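Protein SSD1 (Saccharomyces cerevisiae S288C, PDB 7AM1) binds mRNA untranslated regions and represses translation, as a non-enzymatic pseudonuclease of the RNase II family with an alternative RNA recognition site. Local coordinates at residues L778-Q783 with Q881-L886. Residues are numbered along the deposited sequence; the frame is centred on the assembly and turned at random.
Sequences LELHWQ and QEIHEL
Leu778 and Leu780 exchange backbone hydrogen bonds with Ile883 and Gln881, joining two antiparallel strands. Leu778 N gives to Ile883 O at 3.2 Å, and Leu778 O takes Ile883 N at 2.8 Å; one pair further on, Leu780 N and O are matched with O and N of Gln881, both bonds at 2.9 Å. Glu779 and Glu882 form the non-hydrogen-bonded pair between them, where Glu779 CA also makes a C-H...O contact with Gln881 O.

A fifth bond comes from side chains. The indole NE1 of Trp782 donates to Gln881 OE1 at 2.8 Å, meeting a lone pair in the amide plane, although the oxygen sits 22° out of the ring plane and the N-H is well bent, at 136°. Gln881 reaches it with CG anti to the backbone N (chi1 -178°) and an extended chain, and its CB lies at the indole edge, in plane. A buried indole N-H is thereby satisfied. On the same face, Leu780 CD1 packs on Ile883 CG1 at 3.9 Å.

The other face is charged. The side chains of Glu779 and Glu882 run side by side, their carboxylate planes nearly parallel, with Glu779 OE2 and Glu882 OE2 4.0 Å apart. Arg166 bridges to Glu779 OE1 and Arg873 to Glu882 OE2, which probably eases the repulsion. Glu882 OE1 takes a nearly straight bond from His884 NE2, in the imidazole plane but above that of the carboxylate.

In the DIS3L2-type C-terminal region, consistent with the OB-like fold of its family, the pair are inner strands of an antiparallel sheet: strand 766-772 flanks 777-782, and 872-875 flanks 878-884. Leu778 and Ile883 also touch strand 732-741 of another sheet, while Glu885 and Leu886 reach helix 582-595.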
loop_
_atom_site.group_PDB
_atom_site.type_symbol
_atom_site.label_atom_id
_atom_site.label_comp_id
_atom_site.label_asym_id
_atom_site.label_seq_id
_atom_site.Cartn_x
_atom_site.Cartn_y
_atom_site.Cartn_z
ATOM N N LEU A 778 -13.494 -6.465 -26.455
ATOM C CA LEU A 778 -14.220 -5.219 -26.633
ATOM C C LEU A 778 -13.826 -4.621 -27.975
ATOM O O LEU A 778 -12.636 -4.435 -28.248
ATOM C CB LEU A 778 -13.911 -4.252 -25.488
ATOM C CG LEU A 778 -14.383 -2.808 -25.617
ATOM C CD1 LEU A 778 -15.888 -2.736 -25.488
ATOM C CD2 LEU A 778 -13.708 -1.955 -24.553
ATOM N N GLU A 779 -14.814 -4.344 -28.813
ATOM C CA GLU A 779 -14.577 -3.768 -30.131
ATOM C C GLU A 779 -15.011 -2.310 -30.100
ATOM O O GLU A 779 -16.203 -2.010 -29.959
ATOM C CB GLU A 779 -15.307 -4.556 -31.216
ATOM C CG GLU A 779 -14.745 -5.958 -31.404
ATOM C CD GLU A 779 -15.280 -6.656 -32.638
ATOM O OE1 GLU A 779 -16.236 -6.136 -33.255
ATOM O OE2 GLU A 779 -14.736 -7.725 -32.994
ATOM N N LEU A 780 -14.038 -1.411 -30.213
ATOM C CA LEU A 780 -14.297 0.018 -30.266
ATOM C C LEU A 780 -14.555 0.423 -31.713
ATOM O O LEU A 780 -13.769 0.087 -32.603
ATOM C CB LEU A 780 -13.111 0.799 -29.697
ATOM C CG LEU A 780 -12.613 0.412 -28.300
ATOM C CD1 LEU A 780 -11.370 1.214 -27.928
ATOM C CD2 LEU A 780 -13.695 0.615 -27.253
ATOM N N HIS A 781 -15.650 1.143 -31.944
ATOM C CA HIS A 781 -15.952 1.699 -33.263
ATOM C C HIS A 781 -15.581 3.175 -33.213
ATOM O O HIS A 781 -16.316 3.997 -32.656
ATOM C CB HIS A 781 -17.414 1.482 -33.634
ATOM C CG HIS A 781 -17.768 0.042 -33.850
ATOM N ND1 HIS A 781 -18.620 -0.377 -34.848
ATOM C CD2 HIS A 781 -17.385 -1.075 -33.188
ATOM C CE1 HIS A 781 -18.745 -1.691 -34.794
ATOM N NE2 HIS A 781 -18.006 -2.139 -33.796
ATOM N N TRP A 782 -14.433 3.508 -33.790
ATOM C CA TRP A 782 -13.886 4.845 -33.661
ATOM C C TRP A 782 -14.511 5.815 -34.654
ATOM O O TRP A 782 -14.935 5.436 -35.751
ATOM C CB TRP A 782 -12.376 4.831 -33.889
ATOM C CG TRP A 782 -11.577 4.221 -32.781
ATOM C CD1 TRP A 782 -11.210 2.908 -32.648
ATOM C CD2 TRP A 782 -11.037 4.904 -31.648
ATOM N NE1 TRP A 782 -10.469 2.740 -31.505
ATOM C CE2 TRP A 782 -10.352 3.951 -30.871
ATOM C CE3 TRP A 782 -11.065 6.232 -31.217
ATOM C CZ2 TRP A 782 -9.705 4.284 -29.688
ATOM C CZ3 TRP A 782 -10.422 6.559 -30.045
ATOM C CH2 TRP A 782 -9.751 5.591 -29.293
ATOM N N GLN A 783 -14.535 7.084 -34.266
ATOM C CA GLN A 783 -14.784 8.160 -35.213
ATOM C C GLN A 783 -13.511 8.395 -36.016
ATOM O O GLN A 783 -12.494 8.791 -35.436
ATOM C CB GLN A 783 -15.171 9.444 -34.495
ATOM C CG GLN A 783 -16.397 9.354 -33.623
ATOM C CD GLN A 783 -16.645 10.645 -32.872
ATOM O OE1 GLN A 783 -16.231 11.721 -33.313
ATOM N NE2 GLN A 783 -17.292 10.545 -31.715
ATOM N N GLN A 881 -11.472 -1.274 -33.681
ATOM C CA GLN A 881 -10.273 -1.701 -32.971
ATOM C C GLN A 881 -10.666 -2.772 -31.962
ATOM O O GLN A 881 -11.626 -2.588 -31.206
ATOM C CB GLN A 881 -9.589 -0.534 -32.251
ATOM C CG GLN A 881 -8.306 -0.936 -31.529
ATOM C CD GLN A 881 -7.714 0.189 -30.703
ATOM O OE1 GLN A 881 -8.324 1.247 -30.548
ATOM N NE2 GLN A 881 -6.521 -0.037 -30.162
ATOM N N GLU A 882 -9.932 -3.883 -31.955
ATOM C CA GLU A 882 -10.169 -4.961 -31.004
ATOM C C GLU A 882 -9.289 -4.770 -29.774
ATOM O O GLU A 882 -8.079 -4.547 -29.896
ATOM C CB GLU A 882 -9.883 -6.325 -31.632
ATOM C CG GLU A 882 -10.547 -6.561 -32.971
ATOM C CD GLU A 882 -10.326 -7.974 -33.480
ATOM O OE1 GLU A 882 -9.419 -8.661 -32.956
ATOM O OE2 GLU A 882 -11.056 -8.395 -34.403
ATOM N N ILE A 883 -9.901 -4.854 -28.598
ATOM C CA ILE A 883 -9.199 -4.785 -27.321
ATOM C C ILE A 883 -9.258 -6.171 -26.687
ATOM O O ILE A 883 -10.344 -6.665 -26.356
ATOM C CB ILE A 883 -9.812 -3.723 -26.393
ATOM C CG1 ILE A 883 -9.980 -2.381 -27.120
ATOM C CG2 ILE A 883 -8.955 -3.540 -25.153
ATOM C CD1 ILE A 883 -8.676 -1.731 -27.534
ATOM N N HIS A 884 -8.092 -6.793 -26.516
ATOM C CA HIS A 884 -7.972 -8.123 -25.942
ATOM C C HIS A 884 -7.191 -8.058 -24.637
ATOM O O HIS A 884 -6.279 -7.242 -24.483
ATOM C CB HIS A 884 -7.240 -9.095 -26.883
ATOM C CG HIS A 884 -7.944 -9.350 -28.176
ATOM N ND1 HIS A 884 -8.704 -10.477 -28.398
ATOM C CD2 HIS A 884 -7.987 -8.635 -29.324
ATOM C CE1 HIS A 884 -9.195 -10.440 -29.624
ATOM N NE2 HIS A 884 -8.775 -9.332 -30.208
ATOM N N GLU A 885 -7.527 -8.946 -23.708
ATOM C CA GLU A 885 -6.774 -9.016 -22.464
ATOM C C GLU A 885 -5.341 -9.452 -22.752
ATOM O O GLU A 885 -5.095 -10.340 -23.571
ATOM C CB GLU A 885 -7.461 -9.972 -21.486
ATOM C CG GLU A 885 -8.773 -9.409 -20.953
ATOM C CD GLU A 885 -9.537 -10.367 -20.058
ATOM O OE1 GLU A 885 -9.334 -11.595 -20.166
ATOM O OE2 GLU A 885 -10.355 -9.877 -19.248
ATOM N N LEU A 886 -4.391 -8.781 -22.101
ATOM C CA LEU A 886 -2.953 -9.024 -22.215
ATOM C C LEU A 886 -2.374 -8.572 -23.550
ATOM O O LEU A 886 -1.203 -8.856 -23.832
ATOM C CB LEU A 886 -2.596 -10.497 -21.974
ATOM C CG LEU A 886 -2.960 -11.017 -20.579
ATOM C CD1 LEU A 886 -2.408 -12.418 -20.343
ATOM C CD2 LEU A 886 -2.464 -10.067 -19.491
#